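Local coordinates for protein putative carbohydrate-active enzyme (Uncultured organism, PDB 5WH8) that probably hydrolyses O-glycosidic bonds in cellulose-type polysaccharides, through the family 5 glycoside hydrolase domain held in this chain, at residues A[149-154]-A[185-190]; A[194-199]-A[227-232]. One frame throughout, in Å; residues are numbered along the deposited sequence.

Contact 1: residues A[149-154]-A[185-190]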
loop_
_atom_site.group_PDB
_atom_site.type_symbol
_atom_site.label_atom_id
_atom_site.label_comp_id
_atom_site.label_asym_id
_atom_site.label_seq_id
_atom_site.Cartn_x
_atom_site.Cartn_y
_atom_site.Cartn_z
ATOM N N GLU A 149 1.041 -10.169 2.336
ATOM C CA GLU A 149 -0.007 -11.161 2.664
ATOM C C GLU A 149 0.572 -12.447 3.246
ATOM O O GLU A 149 0.803 -13.423 2.518
ATOM C CB GLU A 149 -0.855 -11.519 1.429
ATOM C CG GLU A 149 -1.839 -10.406 1.069
ATOM C CD GLU A 149 -2.691 -10.728 -0.142
ATOM O OE1 GLU A 149 -2.546 -11.824 -0.733
ATOM O OE2 GLU A 149 -3.540 -9.889 -0.521
ATOM N N PRO A 150 0.812 -12.472 4.570
ATOM C CA PRO A 150 1.096 -13.748 5.234
ATOM C C PRO A 150 -0.025 -14.731 4.924
ATOM O O PRO A 150 -1.182 -14.327 4.902
ATOM C CB PRO A 150 1.147 -13.370 6.727
ATOM C CG PRO A 150 1.490 -11.913 6.724
ATOM C CD PRO A 150 0.734 -11.368 5.535
ATOM N N ASN A 151 0.307 -15.976 4.642
ATOM C CA ASN A 151 -0.714 -16.969 4.326
ATOM C C ASN A 151 -0.184 -18.382 4.474
ATOM O O ASN A 151 1.025 -18.631 4.429
ATOM C CB ASN A 151 -1.283 -16.755 2.909
ATOM C CG ASN A 151 -0.280 -17.062 1.800
ATOM O OD1 ASN A 151 -0.219 -18.192 1.290
ATOM N ND2 ASN A 151 0.498 -16.049 1.405
ATOM N N GLY A 152 -1.142 -19.289 4.660
ATOM C CA GLY A 152 -0.888 -20.691 4.929
ATOM C C GLY A 152 -1.551 -21.057 6.252
ATOM O O GLY A 152 -1.660 -20.216 7.143
ATOM N N PHE A 153 -2.001 -22.299 6.404
ATOM C CA PHE A 153 -2.587 -22.705 7.683
ATOM C C PHE A 153 -1.522 -22.702 8.793
ATOM O O PHE A 153 -1.833 -22.529 9.970
ATOM C CB PHE A 153 -3.237 -24.092 7.577
ATOM C CG PHE A 153 -3.798 -24.595 8.884
ATOM C CD1 PHE A 153 -4.966 -24.057 9.406
ATOM C CD2 PHE A 153 -3.151 -25.599 9.596
ATOM C CE1 PHE A 153 -5.482 -24.512 10.614
ATOM C CE2 PHE A 153 -3.661 -26.057 10.806
ATOM C CZ PHE A 153 -4.827 -25.513 11.314
ATOM N N ASP A 154 -0.266 -22.886 8.401
ATOM C CA ASP A 154 0.853 -22.907 9.336
ATOM C C ASP A 154 1.262 -21.520 9.830
ATOM O O ASP A 154 2.098 -21.396 10.726
ATOM C CB ASP A 154 2.068 -23.567 8.678
ATOM C CG ASP A 154 2.459 -22.904 7.365
ATOM O OD1 ASP A 154 1.551 -22.616 6.553
ATOM O OD2 ASP A 154 3.675 -22.674 7.141
ATOM N N PRO A 185 -2.566 -12.593 9.229
ATOM C CA PRO A 185 -2.759 -13.930 8.639
ATOM C C PRO A 185 -3.954 -14.055 7.681
ATOM O O PRO A 185 -4.837 -13.193 7.613
ATOM C CB PRO A 185 -2.962 -14.830 9.874
ATOM C CG PRO A 185 -2.299 -14.099 10.993
ATOM C CD PRO A 185 -2.545 -12.630 10.707
ATOM N N THR A 186 -3.944 -15.161 6.939
ATOM C CA THR A 186 -4.960 -15.497 5.942
ATOM C C THR A 186 -5.098 -14.361 4.893
ATOM O O THR A 186 -6.169 -13.802 4.638
ATOM C CB THR A 186 -6.309 -15.839 6.612
ATOM O OG1 THR A 186 -6.096 -16.773 7.688
ATOM C CG2 THR A 186 -7.252 -16.469 5.603
ATOM N N TRP A 187 -3.962 -14.048 4.273
ATOM C CA TRP A 187 -3.873 -13.039 3.218
ATOM C C TRP A 187 -4.361 -11.681 3.713
ATOM O O TRP A 187 -5.127 -10.974 3.035
ATOM C CB TRP A 187 -4.649 -13.459 1.958
ATOM C CG TRP A 187 -4.120 -14.717 1.285
ATOM C CD1 TRP A 187 -3.075 -14.805 0.395
ATOM C CD2 TRP A 187 -4.592 -16.053 1.472
ATOM N NE1 TRP A 187 -2.889 -16.114 0.008
ATOM C CE2 TRP A 187 -3.811 -16.897 0.646
ATOM C CE3 TRP A 187 -5.623 -16.617 2.226
ATOM C CZ2 TRP A 187 -4.009 -18.268 0.583
ATOM C CZ3 TRP A 187 -5.815 -17.990 2.156
ATOM C CH2 TRP A 187 -5.017 -18.792 1.325
ATOM N N SER A 188 -3.852 -11.316 4.892
ATOM C CA SER A 188 -4.185 -10.055 5.579
ATOM C C SER A 188 -5.699 -9.892 5.750
ATOM O O SER A 188 -6.283 -8.820 5.484
ATOM C CB SER A 188 -3.545 -8.847 4.868
ATOM O OG SER A 188 -2.159 -8.853 5.137
ATOM N N GLN A 189 -6.314 -10.954 6.282
ATOM C CA GLN A 189 -7.705 -10.913 6.741
ATOM C C GLN A 189 -7.826 -10.880 8.258
ATOM O O GLN A 189 -8.756 -10.268 8.780
ATOM C CB GLN A 189 -8.492 -12.110 6.196
ATOM C CG GLN A 189 -8.674 -12.050 4.672
ATOM C CD GLN A 189 -9.211 -13.336 4.069
ATOM O OE1 GLN A 189 -9.853 -14.139 4.750
ATOM N NE2 GLN A 189 -8.907 -13.558 2.805
ATOM N N ASP A 190 -6.906 -11.537 8.958
ATOM C CA ASP A 190 -7.112 -11.847 10.390
ATOM C C ASP A 190 -6.643 -10.704 11.324
ATOM O O ASP A 190 -5.888 -10.900 12.288
ATOM C CB ASP A 190 -6.422 -13.173 10.747
ATOM C CG ASP A 190 -7.078 -14.388 10.076
ATOM O OD1 ASP A 190 -8.220 -14.296 9.564
ATOM O OD2 ASP A 190 -6.429 -15.454 10.027
HETATM O O HOH W 1 -0.880 -17.543 -1.781
HETATM O O HOH W 2 -1.959 -17.332 7.404
#

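Contact 2: residues A[194-199]-A[227-232]. With EDO (1,2-ethanediol), chain C.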
loop_
_atom_site.group_PDB
_atom_site.type_symbol
_atom_site.label_atom_id
_atom_site.label_comp_id
_atom_site.label_asym_id
_atom_site.label_seq_id
_atom_site.Cartn_x
_atom_site.Cartn_y
_atom_site.Cartn_z
ATOM N N ALA A 194 -4.848 -10.488 15.243
ATOM C CA ALA A 194 -3.771 -9.606 15.641
ATOM C C ALA A 194 -4.170 -8.744 16.853
ATOM O O ALA A 194 -3.345 -8.458 17.734
ATOM C CB ALA A 194 -3.357 -8.732 14.466
ATOM N N ALA A 195 -5.433 -8.351 16.886
ATOM C CA ALA A 195 -5.960 -7.485 17.948
ATOM C C ALA A 195 -5.941 -8.160 19.316
ATOM O O ALA A 195 -6.066 -7.471 20.335
ATOM C CB ALA A 195 -7.355 -7.063 17.624
ATOM N N GLN A 196 -5.812 -9.485 19.345
ATOM C CA GLN A 196 -5.749 -10.219 20.623
ATOM C C GLN A 196 -4.366 -10.104 21.285
ATOM O O GLN A 196 -4.233 -10.325 22.490
ATOM C CB GLN A 196 -6.102 -11.704 20.433
ATOM C CG GLN A 196 -7.393 -11.964 19.663
ATOM C CD GLN A 196 -8.628 -11.344 20.319
ATOM O OE1 GLN A 196 -8.851 -11.494 21.523
ATOM N NE2 GLN A 196 -9.441 -10.651 19.524
ATOM N N ASP A 197 -3.346 -9.745 20.504
ATOM C CA ASP A 197 -1.976 -9.661 20.994
ATOM C C ASP A 197 -1.194 -8.683 20.127
ATOM O O ASP A 197 -0.307 -9.087 19.395
ATOM C CB ASP A 197 -1.326 -11.048 20.968
ATOM C CG ASP A 197 0.036 -11.094 21.656
ATOM O OD1 ASP A 197 0.373 -10.190 22.454
ATOM O OD2 ASP A 197 0.771 -12.070 21.404
ATOM N N PRO A 198 -1.532 -7.382 20.195
ATOM C CA PRO A 198 -0.906 -6.434 19.266
ATOM C C PRO A 198 0.563 -6.157 19.537
ATOM O O PRO A 198 1.075 -6.408 20.640
ATOM C CB PRO A 198 -1.732 -5.150 19.441
ATOM C CG PRO A 198 -2.480 -5.307 20.693
ATOM C CD PRO A 198 -2.606 -6.775 20.995
ATOM N N LEU A 199 1.237 -5.646 18.509
ATOM C CA LEU A 199 2.620 -5.166 18.633
ATOM C C LEU A 199 2.732 -4.000 19.625
ATOM O O LEU A 199 1.808 -3.190 19.747
ATOM C CB LEU A 199 3.154 -4.728 17.263
ATOM C CG LEU A 199 3.270 -5.834 16.226
ATOM C CD1 LEU A 199 3.329 -5.247 14.807
ATOM C CD2 LEU A 199 4.519 -6.640 16.532
ATOM N N ILE A 227 -10.910 -2.888 15.049
ATOM C CA ILE A 227 -11.118 -1.481 15.328
ATOM C C ILE A 227 -11.607 -1.263 16.769
ATOM O O ILE A 227 -11.107 -0.389 17.478
ATOM C CB ILE A 227 -12.118 -0.860 14.340
ATOM C CG1 ILE A 227 -11.549 -0.900 12.913
ATOM C CG2 ILE A 227 -12.471 0.604 14.771
ATOM C CD1 ILE A 227 -12.575 -0.557 11.837
ATOM N N ASN A 228 -12.561 -2.079 17.201
ATOM C CA ASN A 228 -13.098 -1.939 18.550
ATOM C C ASN A 228 -12.062 -2.244 19.619
ATOM O O ASN A 228 -12.121 -1.683 20.734
ATOM C CB ASN A 228 -14.332 -2.833 18.711
ATOM C CG ASN A 228 -15.537 -2.314 17.934
ATOM O OD1 ASN A 228 -15.613 -1.129 17.557
ATOM N ND2 ASN A 228 -16.493 -3.179 17.707
ATOM N N LYS A 229 -11.092 -3.092 19.287
ATOM C CA LYS A 229 -9.979 -3.403 20.180
ATOM C C LYS A 229 -8.766 -2.450 20.036
ATOM O O LYS A 229 -7.717 -2.680 20.643
ATOM C CB LYS A 229 -9.539 -4.846 19.956
ATOM C CG LYS A 229 -10.621 -5.840 20.417
ATOM C CD LYS A 229 -10.155 -7.274 20.364
ATOM C CE LYS A 229 -9.091 -7.571 21.421
ATOM N NZ LYS A 229 -9.589 -7.385 22.814
ATOM N N GLY A 230 -8.920 -1.410 19.220
ATOM C CA GLY A 230 -7.970 -0.310 19.170
ATOM C C GLY A 230 -6.942 -0.300 18.061
ATOM O O GLY A 230 -6.012 0.511 18.142
ATOM N N LEU A 231 -7.080 -1.158 17.045
ATOM C CA LEU A 231 -6.112 -1.175 15.925
ATOM C C LEU A 231 -6.496 -0.197 14.806
ATOM O O LEU A 231 -7.665 -0.009 14.487
ATOM C CB LEU A 231 -5.972 -2.576 15.316
ATOM C CG LEU A 231 -5.566 -3.726 16.231
ATOM C CD1 LEU A 231 -5.076 -4.903 15.440
ATOM C CD2 LEU A 231 -4.521 -3.295 17.236
ATOM N N ALA A 232 -5.476 0.428 14.234
ATOM C CA ALA A 232 -5.618 1.291 13.063
ATOM C C ALA A 232 -5.392 0.429 11.828
ATOM O O ALA A 232 -4.340 -0.209 11.720
ATOM C CB ALA A 232 -4.614 2.432 13.115
HETATM C C1 EDO C . -3.108 1.480 17.291
HETATM O O1 EDO C . -2.449 2.704 16.942
HETATM C C2 EDO C . -2.377 0.326 16.624
HETATM O O2 EDO C . -2.765 0.226 15.246
#

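Contact 1: residues A[149-154]-A[185-190]
N151 ND2 is gripped by two backbone carbonyls. It donates to E149 O at 2.9 Å, nearly straight at 163°, and also to L111 O. These bonds fix the amide, which lies almost parallel to the W187 indole, their planes 9° apart. N151 CB makes a CH-pi contact over one indole face, 3.4 Å from the centroid of the five-membered ring. Water 1 joins N151 OD1 to W187 NE1, lying in the ring plane at the indole edge. E149 OE1 comes to that edge too, 3.2 Å from W187 CD1, with the carboxylate turned 86° from the ring. E149 OE2 bonds to H209 ND1. In the backbone, W187 N donates to P150 O at 2.9 Å. T186, W187 and S188 have left-handed helical backbone angles, so the chain makes a tight left-handed turn here. S188 OG lies 3.9 Å from P150 CD and bonds to N148 O. N148, E149 and P150 form the Asn-Glu-Pro sequence of family 5 glycosidases, whose glutamate is the acid/base in relatives. The indole and H209 thus probably help position the E149 carboxylate.

Contact 2: residues A[194-199]-A[227-232]
A Schellman motif ends helix 217-228 of the barrel, and the turn that follows packs against the loop 194-199. G230 is its C-prime residue, with positive phi. G230 N bonds to I227 O at 3.0 Å, and L231 N bonds to the carbonyl O of the residue before I227. The facing loop opens with a type I beta turn from A194 to D197, closed by D197 N to A194 O. Both segments precede strands of the TIM barrel, 204-211 and 233-239. No hydrogen bond joins them, and the contact is mainly apolar. The L231 side chain carries the apolar part. Its CG is anti to the carbonyl carbon (chi1 -57°), and the two methyls branch toward different residues. CD1 meets A195 CA at 3.7 Å and also touches the A194 methyl. CD2 reaches P198 CB at 4.0 Å. Y206 of strand 204-211 also packs on L231, P198 and A194. On the more exposed side K229 crosses Q196 at about a right angle. K229 CB lies 3.9 Å from A195 CB. The lysine chain then bends at chi3 and chi4, which brings the aliphatic CE to 3.2 Å from A195 O. Q196 NE2 rests 3.6 Å from K229 CD, but its hydrogen bond goes to D192 O. The loop is tied further to helix 157-172 by D197 O and W157 NE1. A 1,2-ethanediol, probably from the crystallisation liquor, sits beside the turn and also bonds to G18 O and V204 O. A232 N donates to its O2 at 2.9 Å, nearly straight at 174°.

How the contacts relate
Both contacts belong to the same eight-stranded TIM barrel, and their centres lie about 16 Å apart. Contact 1 comes first along the chain and closes before contact 2 opens. It joins the loop after strand 142-145 to the short helical turn after strand 180-182, at the C-terminal end of the barrel, where the active site of such enzymes lies. Contact 2 joins segments that precede strands 204-211 and 233-239, at the N-terminal end. Helix 191-194 leads from 185-190 almost directly into 194-199. The two contacts do not otherwise touch. Strand 204-211 and helix 157-172 border both. One contact thus lies at the probable catalytic end of the barrel, and the other at the far end.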